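Local coordinates for 2L protein (Yaba-like disease virus, PDB 3IT8) that binds and inhibits the host cytokine tumour necrosis factor through a fold that resembles MHC class I, at residues Y5-T10 and L91-G96; G19-H24 and T31-N36; Y107-T112 and G246-P251. All blocks are in the same frame, centred on the assembly; numbering follows the deposited sequence.

Interaction 1: residues Y5-T10 and L91-G96. With NAG (2-acetamido-2-deoxy-beta-D-glucopyranose), chain M.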
loop_
_atom_site.group_PDB
_atom_site.type_symbol
_atom_site.label_atom_id
_atom_site.label_comp_id
_atom_site.label_asym_id
_atom_site.label_seq_id
_atom_site.Cartn_x
_atom_site.Cartn_y
_atom_site.Cartn_z
ATOM N N TYR D 5 -3.754 -17.558 34.691
ATOM C CA TYR D 5 -3.126 -16.988 35.886
ATOM C C TYR D 5 -4.204 -16.859 36.969
ATOM O O TYR D 5 -5.282 -16.309 36.723
ATOM C CB TYR D 5 -2.544 -15.614 35.577
ATOM C CG TYR D 5 -1.247 -15.638 34.801
ATOM C CD1 TYR D 5 -0.730 -16.831 34.295
ATOM C CD2 TYR D 5 -0.535 -14.464 34.555
ATOM C CE1 TYR D 5 0.465 -16.856 33.557
ATOM C CE2 TYR D 5 0.655 -14.475 33.814
ATOM C CZ TYR D 5 1.144 -15.672 33.320
ATOM O OH TYR D 5 2.300 -15.682 32.578
ATOM N N ASN D 6 -3.925 -17.362 38.163
ATOM C CA ASN D 6 -4.893 -17.327 39.259
ATOM C C ASN D 6 -4.235 -16.756 40.507
ATOM O O ASN D 6 -3.303 -17.345 41.041
ATOM C CB ASN D 6 -5.408 -18.762 39.526
ATOM C CG ASN D 6 -6.452 -18.848 40.641
ATOM O OD1 ASN D 6 -6.781 -17.857 41.301
ATOM N ND2 ASN D 6 -6.958 -20.068 40.841
ATOM N N TYR D 7 -4.695 -15.595 40.948
ATOM C CA TYR D 7 -4.176 -14.989 42.164
ATOM C C TYR D 7 -5.287 -15.105 43.203
ATOM O O TYR D 7 -6.426 -14.719 42.930
ATOM C CB TYR D 7 -3.866 -13.505 41.977
ATOM C CG TYR D 7 -2.785 -13.181 40.986
ATOM C CD1 TYR D 7 -3.066 -13.105 39.626
ATOM C CD2 TYR D 7 -1.496 -12.873 41.410
ATOM C CE1 TYR D 7 -2.092 -12.717 38.710
ATOM C CE2 TYR D 7 -0.516 -12.490 40.507
ATOM C CZ TYR D 7 -0.824 -12.407 39.151
ATOM O OH TYR D 7 0.117 -11.984 38.233
ATOM N N THR D 8 -4.970 -15.610 44.392
ATOM C CA THR D 8 -5.998 -15.734 45.408
ATOM C C THR D 8 -5.580 -15.403 46.836
ATOM O O THR D 8 -4.606 -15.961 47.342
ATOM C CB THR D 8 -6.570 -17.157 45.411
ATOM O OG1 THR D 8 -6.963 -17.518 44.081
ATOM C CG2 THR D 8 -7.780 -17.238 46.331
ATOM N N VAL D 9 -6.298 -14.485 47.483
ATOM C CA VAL D 9 -6.022 -14.196 48.886
ATOM C C VAL D 9 -7.242 -14.729 49.673
ATOM O O VAL D 9 -8.396 -14.579 49.245
ATOM C CB VAL D 9 -5.809 -12.693 49.161
ATOM C CG1 VAL D 9 -4.805 -12.145 48.190
ATOM C CG2 VAL D 9 -7.106 -11.955 49.069
ATOM N N THR D 10 -6.980 -15.369 50.806
ATOM C CA THR D 10 -8.045 -15.928 51.630
ATOM C C THR D 10 -7.940 -15.468 53.073
ATOM O O THR D 10 -6.837 -15.228 53.568
ATOM C CB THR D 10 -7.971 -17.441 51.626
ATOM O OG1 THR D 10 -7.544 -17.886 50.337
ATOM C CG2 THR D 10 -9.329 -18.029 51.906
ATOM N N LEU D 91 -10.824 -13.873 47.674
ATOM C CA LEU D 91 -10.914 -13.076 46.459
ATOM C C LEU D 91 -9.921 -13.640 45.451
ATOM O O LEU D 91 -8.808 -14.022 45.808
ATOM C CB LEU D 91 -10.566 -11.624 46.773
ATOM C CG LEU D 91 -10.901 -10.608 45.691
ATOM C CD1 LEU D 91 -12.388 -10.671 45.388
ATOM C CD2 LEU D 91 -10.529 -9.211 46.169
ATOM N N SER D 92 -10.328 -13.706 44.193
ATOM C CA SER D 92 -9.461 -14.237 43.142
ATOM C C SER D 92 -9.394 -13.369 41.886
ATOM O O SER D 92 -10.404 -12.806 41.437
ATOM C CB SER D 92 -9.915 -15.633 42.715
ATOM O OG SER D 92 -9.738 -16.581 43.740
ATOM N N LEU D 93 -8.195 -13.265 41.321
ATOM C CA LEU D 93 -7.992 -12.508 40.094
ATOM C C LEU D 93 -7.681 -13.536 39.010
ATOM O O LEU D 93 -6.598 -14.101 38.973
ATOM C CB LEU D 93 -6.830 -11.542 40.235
ATOM C CG LEU D 93 -6.515 -10.818 38.922
ATOM C CD1 LEU D 93 -7.742 -10.054 38.474
ATOM C CD2 LEU D 93 -5.317 -9.873 39.092
ATOM N N ILE D 94 -8.645 -13.793 38.138
ATOM C CA ILE D 94 -8.477 -14.777 37.075
ATOM C C ILE D 94 -8.199 -14.070 35.761
ATOM O O ILE D 94 -9.010 -13.290 35.276
ATOM C CB ILE D 94 -9.753 -15.635 36.908
ATOM C CG1 ILE D 94 -10.134 -16.274 38.240
ATOM C CG2 ILE D 94 -9.526 -16.717 35.871
ATOM C CD1 ILE D 94 -9.037 -17.071 38.858
ATOM N N THR D 95 -7.042 -14.333 35.178
ATOM C CA THR D 95 -6.700 -13.694 33.914
ATOM C C THR D 95 -5.902 -14.683 33.076
ATOM O O THR D 95 -5.198 -15.526 33.625
ATOM C CB THR D 95 -5.884 -12.408 34.155
ATOM O OG1 THR D 95 -5.759 -11.678 32.932
ATOM C CG2 THR D 95 -4.503 -12.739 34.694
ATOM N N GLY D 96 -6.029 -14.593 31.756
ATOM C CA GLY D 96 -5.333 -15.516 30.879
ATOM C C GLY D 96 -5.883 -15.463 29.466
ATOM O O GLY D 96 -6.686 -14.585 29.136
HETATM C C1 NAG M . -7.782 -20.384 41.998
HETATM C C2 NAG M . -8.910 -21.329 41.578
HETATM C C3 NAG M . -9.780 -21.676 42.804
HETATM C C4 NAG M . -8.903 -22.294 43.904
HETATM C C5 NAG M . -7.794 -21.278 44.228
HETATM C C6 NAG M . -6.837 -21.752 45.308
HETATM C C7 NAG M . -9.547 -21.041 39.267
HETATM C C8 NAG M . -10.652 -20.658 38.304
HETATM N N2 NAG M . -9.705 -20.695 40.543
HETATM O O3 NAG M . -10.812 -22.582 42.443
HETATM O O4 NAG M . -9.682 -22.610 45.070
HETATM O O5 NAG M . -7.008 -20.998 43.035
HETATM O O6 NAG M . -5.894 -22.683 44.797
HETATM O O7 NAG M . -8.561 -21.641 38.852
#
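Tyr-5, Tyr-7 and Val-9 pair with Thr-95, Leu-93 and Leu-91 at the middle of the eight-stranded antiparallel sheet that forms the platform of the MHC class I-like fold. Each pair shares two backbone hydrogen bonds; in the central one, Leu-93 N reaches Tyr-7 O at 2.8 Å and Tyr-7 N reaches Leu-93 O at 3.1 Å. The face carrying these residues is the densely packed one. Tyr-7 and Leu-93 run alongside each other, their CB atoms 4.0 Å apart, with Leu-93 O at the edge of the tyrosine ring. Helix 61-82 covers this face where Val-9 packs on Met-73 and Leu-77, Leu-93 on Trp-69, and Tyr-7 OH bonds to Tyr-64 O; helix 148-174 takes the Tyr-5 end, Phe-158 stacking on the ring and Tyr-170 OH bonding to Tyr-5 OH. The other face, with Asn-6, Thr-8, Ser-92 and Ile-94, is more polar and carries the glycan, though Ile-94 still packs on Tyr-109 and Pro-248. There Thr-8 OG1 and Ser-92 OG hydrogen bond at 2.9 Å, bridging a non-hydrogen-bonded pair. Asn-6 and Thr-8 are the first and third residues of the glycosylation sequon. With CG anti to the backbone N (chi1 -179°), Asn-6 runs beside Ile-94 and brings OD1 to 3.4 Å from Ile-94 CD1, while Asn-6 ND2 bonds covalently to sugar C1 at 1.5 Å.

Interaction 2: residues G19-H24 and T31-N36. With NAG (2-acetamido-2-deoxy-beta-D-glucopyranose), chain M.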
loop_
_atom_site.group_PDB
_atom_site.type_symbol
_atom_site.label_atom_id
_atom_site.label_comp_id
_atom_site.label_asym_id
_atom_site.label_seq_id
_atom_site.Cartn_x
_atom_site.Cartn_y
_atom_site.Cartn_z
ATOM N N GLY D 19 -2.074 -15.941 50.620
ATOM C CA GLY D 19 -2.038 -15.598 49.216
ATOM C C GLY D 19 -1.324 -16.651 48.389
ATOM O O GLY D 19 -0.278 -17.165 48.763
ATOM N N VAL D 20 -1.910 -16.993 47.256
ATOM C CA VAL D 20 -1.307 -17.957 46.353
ATOM C C VAL D 20 -1.503 -17.499 44.938
ATOM O O VAL D 20 -2.420 -16.729 44.619
ATOM C CB VAL D 20 -1.937 -19.357 46.431
ATOM C CG1 VAL D 20 -1.329 -20.131 47.567
ATOM C CG2 VAL D 20 -3.441 -19.239 46.590
ATOM N N PHE D 21 -0.628 -18.000 44.087
ATOM C CA PHE D 21 -0.675 -17.701 42.677
ATOM C C PHE D 21 -0.347 -18.966 41.903
ATOM O O PHE D 21 0.571 -19.701 42.254
ATOM C CB PHE D 21 0.341 -16.636 42.317
ATOM C CG PHE D 21 0.539 -16.508 40.851
ATOM C CD1 PHE D 21 -0.403 -15.845 40.070
ATOM C CD2 PHE D 21 1.627 -17.123 40.228
ATOM C CE1 PHE D 21 -0.269 -15.800 38.688
ATOM C CE2 PHE D 21 1.774 -17.084 38.853
ATOM C CZ PHE D 21 0.824 -16.422 38.077
ATOM N N TYR D 22 -1.106 -19.222 40.845
ATOM C CA TYR D 22 -0.861 -20.392 40.018
ATOM C C TYR D 22 -0.776 -19.982 38.566
ATOM O O TYR D 22 -1.566 -19.174 38.091
ATOM C CB TYR D 22 -1.975 -21.438 40.165
ATOM C CG TYR D 22 -2.056 -22.098 41.521
ATOM C CD1 TYR D 22 -3.061 -21.749 42.425
ATOM C CD2 TYR D 22 -1.124 -23.064 41.907
ATOM C CE1 TYR D 22 -3.139 -22.348 43.679
ATOM C CE2 TYR D 22 -1.190 -23.666 43.163
ATOM C CZ TYR D 22 -2.203 -23.305 44.042
ATOM O OH TYR D 22 -2.304 -23.918 45.274
ATOM N N ASP D 23 0.204 -20.544 37.870
ATOM C CA ASP D 23 0.413 -20.311 36.446
ATOM C C ASP D 23 0.193 -21.676 35.777
ATOM O O ASP D 23 0.961 -22.614 35.995
ATOM C CB ASP D 23 1.842 -19.843 36.199
ATOM C CG ASP D 23 2.092 -19.477 34.751
ATOM O OD1 ASP D 23 1.464 -20.081 33.864
ATOM O OD2 ASP D 23 2.934 -18.596 34.487
ATOM N N HIS D 24 -0.857 -21.797 34.976
ATOM C CA HIS D 24 -1.152 -23.062 34.301
ATOM C C HIS D 24 -1.154 -22.959 32.781
ATOM O O HIS D 24 -1.856 -22.119 32.200
ATOM C CB HIS D 24 -2.517 -23.594 34.728
ATOM C CG HIS D 24 -2.543 -24.174 36.102
ATOM N ND1 HIS D 24 -1.986 -25.395 36.402
ATOM C CD2 HIS D 24 -3.099 -23.721 37.250
ATOM C CE1 HIS D 24 -2.199 -25.675 37.674
ATOM N NE2 HIS D 24 -2.873 -24.674 38.211
ATOM N N THR D 31 3.999 -22.532 37.564
ATOM C CA THR D 31 4.532 -21.795 38.696
ATOM C C THR D 31 3.548 -21.684 39.831
ATOM O O THR D 31 2.357 -21.482 39.604
ATOM C CB THR D 31 4.887 -20.372 38.296
ATOM O OG1 THR D 31 5.987 -20.398 37.394
ATOM C CG2 THR D 31 5.264 -19.552 39.492
ATOM N N LYS D 32 4.049 -21.826 41.054
ATOM C CA LYS D 32 3.219 -21.651 42.230
ATOM C C LYS D 32 3.954 -20.679 43.117
ATOM O O LYS D 32 5.167 -20.801 43.315
ATOM C CB LYS D 32 3.003 -22.940 43.004
ATOM C CG LYS D 32 2.185 -22.700 44.261
ATOM C CD LYS D 32 2.009 -23.948 45.096
ATOM C CE LYS D 32 1.234 -23.641 46.356
ATOM N NZ LYS D 32 1.147 -24.828 47.246
ATOM N N ILE D 33 3.223 -19.701 43.632
ATOM C CA ILE D 33 3.795 -18.706 44.519
ATOM C C ILE D 33 2.854 -18.505 45.693
ATOM O O ILE D 33 1.632 -18.498 45.526
ATOM C CB ILE D 33 3.999 -17.365 43.791
ATOM C CG1 ILE D 33 5.112 -17.510 42.745
ATOM C CG2 ILE D 33 4.326 -16.255 44.811
ATOM C CD1 ILE D 33 5.249 -16.291 41.839
ATOM N N SER D 34 3.412 -18.375 46.889
ATOM C CA SER D 34 2.589 -18.156 48.070
ATOM C C SER D 34 3.212 -17.085 48.952
ATOM O O SER D 34 4.429 -16.887 48.948
ATOM C CB SER D 34 2.400 -19.457 48.836
ATOM O OG SER D 34 3.632 -20.112 48.985
ATOM N N TYR D 35 2.360 -16.377 49.682
ATOM C CA TYR D 35 2.793 -15.300 50.545
ATOM C C TYR D 35 3.421 -15.834 51.817
ATOM O O TYR D 35 2.774 -16.554 52.563
ATOM C CB TYR D 35 1.605 -14.420 50.893
ATOM C CG TYR D 35 1.992 -13.202 51.667
ATOM C CD1 TYR D 35 2.689 -12.166 51.059
ATOM C CD2 TYR D 35 1.667 -13.080 53.020
ATOM C CE1 TYR D 35 3.051 -11.029 51.779
ATOM C CE2 TYR D 35 2.024 -11.943 53.751
ATOM C CZ TYR D 35 2.714 -10.923 53.123
ATOM O OH TYR D 35 3.062 -9.796 53.834
ATOM N N ASN D 36 4.687 -15.483 52.047
ATOM C CA ASN D 36 5.432 -15.895 53.232
ATOM C C ASN D 36 5.151 -14.904 54.376
ATOM O O ASN D 36 5.564 -13.739 54.309
ATOM C CB ASN D 36 6.912 -15.887 52.907
ATOM C CG ASN D 36 7.743 -16.328 54.057
ATOM O OD1 ASN D 36 7.632 -15.793 55.151
ATOM N ND2 ASN D 36 8.595 -17.309 53.825
HETATM C C1 NAG M . -7.782 -20.384 41.998
HETATM C C2 NAG M . -8.910 -21.329 41.578
HETATM C C3 NAG M . -9.780 -21.676 42.804
HETATM C C4 NAG M . -8.903 -22.294 43.904
HETATM C C5 NAG M . -7.794 -21.278 44.228
HETATM C C6 NAG M . -6.837 -21.752 45.308
HETATM C C7 NAG M . -9.547 -21.041 39.267
HETATM C C8 NAG M . -10.652 -20.658 38.304
HETATM N N2 NAG M . -9.705 -20.695 40.543
HETATM O O3 NAG M . -10.812 -22.582 42.443
HETATM O O4 NAG M . -9.682 -22.610 45.070
HETATM O O5 NAG M . -7.008 -20.998 43.035
HETATM O O6 NAG M . -5.894 -22.683 44.797
HETATM O O7 NAG M . -8.561 -21.641 38.852
#
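Phe-21 and Ile-33 form the central hydrogen-bonded pair of two antiparallel strands whose directions differ by 170°, with Phe-21 N 2.7 Å from Ile-33 O and Ile-33 N 3.0 Å from Phe-21 O. Asp-23 N to Thr-31 O, 2.9 Å, continues the pairing toward the turn; the return bond from Thr-31 N to Asp-23 O is weak. On the sheet face that carries Phe-21, the two side chains lean across one another, CB to CB 4.0 Å, and Thr-31 CG2 comes to the edge of the phenyl ring. Phe-21 and Ile-33 pack on Phe-66 of helix 61-82. Asp-23 sits beside Thr-31 through the CB atoms, 3.7 Å apart, while its OD2 takes hydrogen bonds from two helices, at the hydroxyls of Tyr-64 and Tyr-170. The opposite face is partly exposed. Lys-32, extended from CG anti to the backbone N (chi1 177°), lies along Tyr-22: Lys-32 CG is 3.7 Å from Tyr-22 CE2, and the methylene chain follows the ring as far as its hydroxyl. O6 of the Asn-6 glycan approaches CE1, across the ring from the lysine. This is a beta hairpin of the MHC-like platform, one face under the helices and the other beside a sugar.

Interaction 3: residues Y107-T112 and G246-P251; sequences YGYVET and GEPGFP
Tyr-107 and Pro-248 meet from opposite directions, with Pro-248 CD over the face of the tyrosine ring, where the underside of the MHC-like platform receives a loop of the Ig-like region. Tyr-107 can be followed outward. Its CB packs on the Glu-247 side chain, 4.0 Å from CG. With CG set between the backbone N and the carbonyl carbon (chi1 52°), the ring is carried to the Gly-246 carbonyl and Pro-248. Along one side, CD2 and CE2 pass that carbonyl, CE2 coming to 3.5 Å from Gly-246 O. CE1 on the other side and CZ at the far end both meet Pro-248 CD, CZ at 3.3 Å. The proline methylene makes a CH-pi contact, 3.6 Å from the centroid and 24° off the normal, displaced toward the rim; Glu-247 CA lies over the same face. At the tip, Tyr-107 OH still touches Pro-248 CD.

Two residues on, Tyr-109 projects to the same side of the strand and meets the loop differently, with Pro-248 CD at its ring edge. Tyr-109 CE2 packs 3.7 Å from Glu-247 CB, and the glutamate carboxylate is turned 45° to the ring plane. Glu-247 OE1 forms a salt bridge with Arg-119 and accepts a hydrogen bond from Glu-244 N, which should help hold the glutamate between the two tyrosines. Tyr-109 OH accepts a weak, bent hydrogen bond from Gly-249 N, 3.2 Å long.

The loop presents these atoms on a type I beta turn, closed by Phe-250 N to Glu-247 O at 3.0 Å. An aromatic pair from a platform strand seated on the proline of a type I turn forms part of the interdomain interface, probably the counterpart of the interface between the alpha1/alpha2 platform and the Ig-like alpha3 domain of MHC class I.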
loop_
_atom_site.group_PDB
_atom_site.type_symbol
_atom_site.label_atom_id
_atom_site.label_comp_id
_atom_site.label_asym_id
_atom_site.label_seq_id
_atom_site.Cartn_x
_atom_site.Cartn_y
_atom_site.Cartn_z
ATOM N N TYR D 107 -8.981 -12.939 28.885
ATOM C CA TYR D 107 -9.927 -12.541 29.911
ATOM C C TYR D 107 -9.205 -12.052 31.143
ATOM O O TYR D 107 -8.013 -12.289 31.312
ATOM C CB TYR D 107 -10.822 -13.734 30.271
ATOM C CG TYR D 107 -10.026 -14.973 30.612
ATOM C CD1 TYR D 107 -9.474 -15.151 31.882
ATOM C CD2 TYR D 107 -9.740 -15.924 29.634
ATOM C CE1 TYR D 107 -8.662 -16.231 32.160
ATOM C CE2 TYR D 107 -8.921 -17.009 29.914
ATOM C CZ TYR D 107 -8.390 -17.148 31.174
ATOM O OH TYR D 107 -7.568 -18.206 31.428
ATOM N N GLY D 108 -9.947 -11.372 32.006
ATOM C CA GLY D 108 -9.397 -10.863 33.243
ATOM C C GLY D 108 -10.584 -10.453 34.071
ATOM O O GLY D 108 -11.229 -9.451 33.769
ATOM N N TYR D 109 -10.901 -11.233 35.094
ATOM C CA TYR D 109 -12.022 -10.912 35.953
ATOM C C TYR D 109 -11.720 -11.232 37.406
ATOM O O TYR D 109 -10.751 -11.928 37.715
ATOM C CB TYR D 109 -13.256 -11.660 35.487
ATOM C CG TYR D 109 -13.118 -13.161 35.520
ATOM C CD1 TYR D 109 -13.426 -13.892 36.674
ATOM C CD2 TYR D 109 -12.757 -13.868 34.369
ATOM C CE1 TYR D 109 -13.394 -15.282 36.672
ATOM C CE2 TYR D 109 -12.718 -15.263 34.357
ATOM C CZ TYR D 109 -13.041 -15.961 35.506
ATOM O OH TYR D 109 -13.038 -17.336 35.480
ATOM N N VAL D 110 -12.555 -10.707 38.295
ATOM C CA VAL D 110 -12.388 -10.910 39.716
ATOM C C VAL D 110 -13.583 -11.679 40.227
ATOM O O VAL D 110 -14.709 -11.267 39.997
ATOM C CB VAL D 110 -12.312 -9.545 40.448
ATOM C CG1 VAL D 110 -12.414 -9.739 41.958
ATOM C CG2 VAL D 110 -11.011 -8.849 40.101
ATOM N N GLU D 111 -13.345 -12.808 40.887
ATOM C CA GLU D 111 -14.441 -13.570 41.466
ATOM C C GLU D 111 -14.258 -13.685 42.979
ATOM O O GLU D 111 -13.162 -13.508 43.511
ATOM C CB GLU D 111 -14.575 -14.952 40.836
ATOM C CG GLU D 111 -13.336 -15.774 40.871
ATOM C CD GLU D 111 -13.548 -17.138 40.254
ATOM O OE1 GLU D 111 -14.259 -17.220 39.219
ATOM O OE2 GLU D 111 -12.991 -18.127 40.795
ATOM N N THR D 112 -15.362 -13.971 43.655
ATOM C CA THR D 112 -15.420 -14.085 45.102
ATOM C C THR D 112 -15.813 -15.506 45.452
ATOM O O THR D 112 -16.222 -16.263 44.582
ATOM C CB THR D 112 -16.460 -13.070 45.632
ATOM O OG1 THR D 112 -15.779 -11.911 46.119
ATOM C CG2 THR D 112 -17.329 -13.656 46.704
ATOM N N GLY D 246 -14.702 -19.336 27.179
ATOM C CA GLY D 246 -13.311 -18.936 27.060
ATOM C C GLY D 246 -12.753 -18.669 28.459
ATOM O O GLY D 246 -11.597 -19.002 28.758
ATOM N N GLU D 247 -13.572 -18.062 29.319
ATOM C CA GLU D 247 -13.173 -17.787 30.701
ATOM C C GLU D 247 -13.224 -19.135 31.422
ATOM O O GLU D 247 -14.164 -19.905 31.224
ATOM C CB GLU D 247 -14.157 -16.811 31.370
ATOM C CG GLU D 247 -14.383 -15.522 30.602
ATOM C CD GLU D 247 -15.309 -14.518 31.306
ATOM O OE1 GLU D 247 -16.363 -14.933 31.822
ATOM O OE2 GLU D 247 -15.003 -13.300 31.327
ATOM N N PRO D 248 -12.212 -19.452 32.250
ATOM C CA PRO D 248 -12.275 -20.746 32.936
ATOM C C PRO D 248 -13.565 -20.981 33.725
ATOM O O PRO D 248 -13.939 -22.129 33.990
ATOM C CB PRO D 248 -11.011 -20.753 33.809
ATOM C CG PRO D 248 -10.625 -19.318 33.925
ATOM C CD PRO D 248 -10.961 -18.745 32.569
ATOM N N GLY D 249 -14.268 -19.905 34.057
ATOM C CA GLY D 249 -15.502 -20.045 34.805
ATOM C C GLY D 249 -16.698 -20.583 34.033
ATOM O O GLY D 249 -17.730 -20.883 34.632
ATOM N N PHE D 250 -16.581 -20.708 32.714
ATOM C CA PHE D 250 -17.691 -21.207 31.918
ATOM C C PHE D 250 -17.924 -22.692 32.192
ATOM O O PHE D 250 -16.991 -23.497 32.128
ATOM C CB PHE D 250 -17.419 -21.000 30.436
ATOM C CG PHE D 250 -18.654 -21.000 29.609
ATOM C CD1 PHE D 250 -19.503 -19.899 29.611
ATOM C CD2 PHE D 250 -19.016 -22.121 28.880
ATOM C CE1 PHE D 250 -20.700 -19.917 28.898
ATOM C CE2 PHE D 250 -20.213 -22.149 28.164
ATOM C CZ PHE D 250 -21.054 -21.041 28.177
ATOM N N PRO D 251 -19.180 -23.075 32.484
ATOM C CA PRO D 251 -19.603 -24.449 32.782
ATOM C C PRO D 251 -19.545 -25.398 31.592
ATOM O O PRO D 251 -20.427 -25.376 30.735
ATOM C CB PRO D 251 -21.046 -24.283 33.258
ATOM C CG PRO D 251 -21.156 -22.838 33.596
ATOM C CD PRO D 251 -20.330 -22.165 32.551
#

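From the N terminus, residues 5-10 come first; their pairing with 91-96 closes the long loop of interaction 1. Interaction 2 is nested inside that loop: the chain turns back on itself as a hairpin, 19-24 with 31-36, ahead of helix 61-82 in the chain. The two contacts are knit together by backbone bonds between strands 2-10 and 18-25, such as Thr-8 N to Val-20 O. Interaction 3 opens only after interaction 1 has closed. Its strand, 103-112, lies next to 90-100 in the same sheet, yet its partner comes 134 residues later. Interactions 1 and 2 tie together strands of the platform, whereas interaction 3 joins it to the Ig-like region.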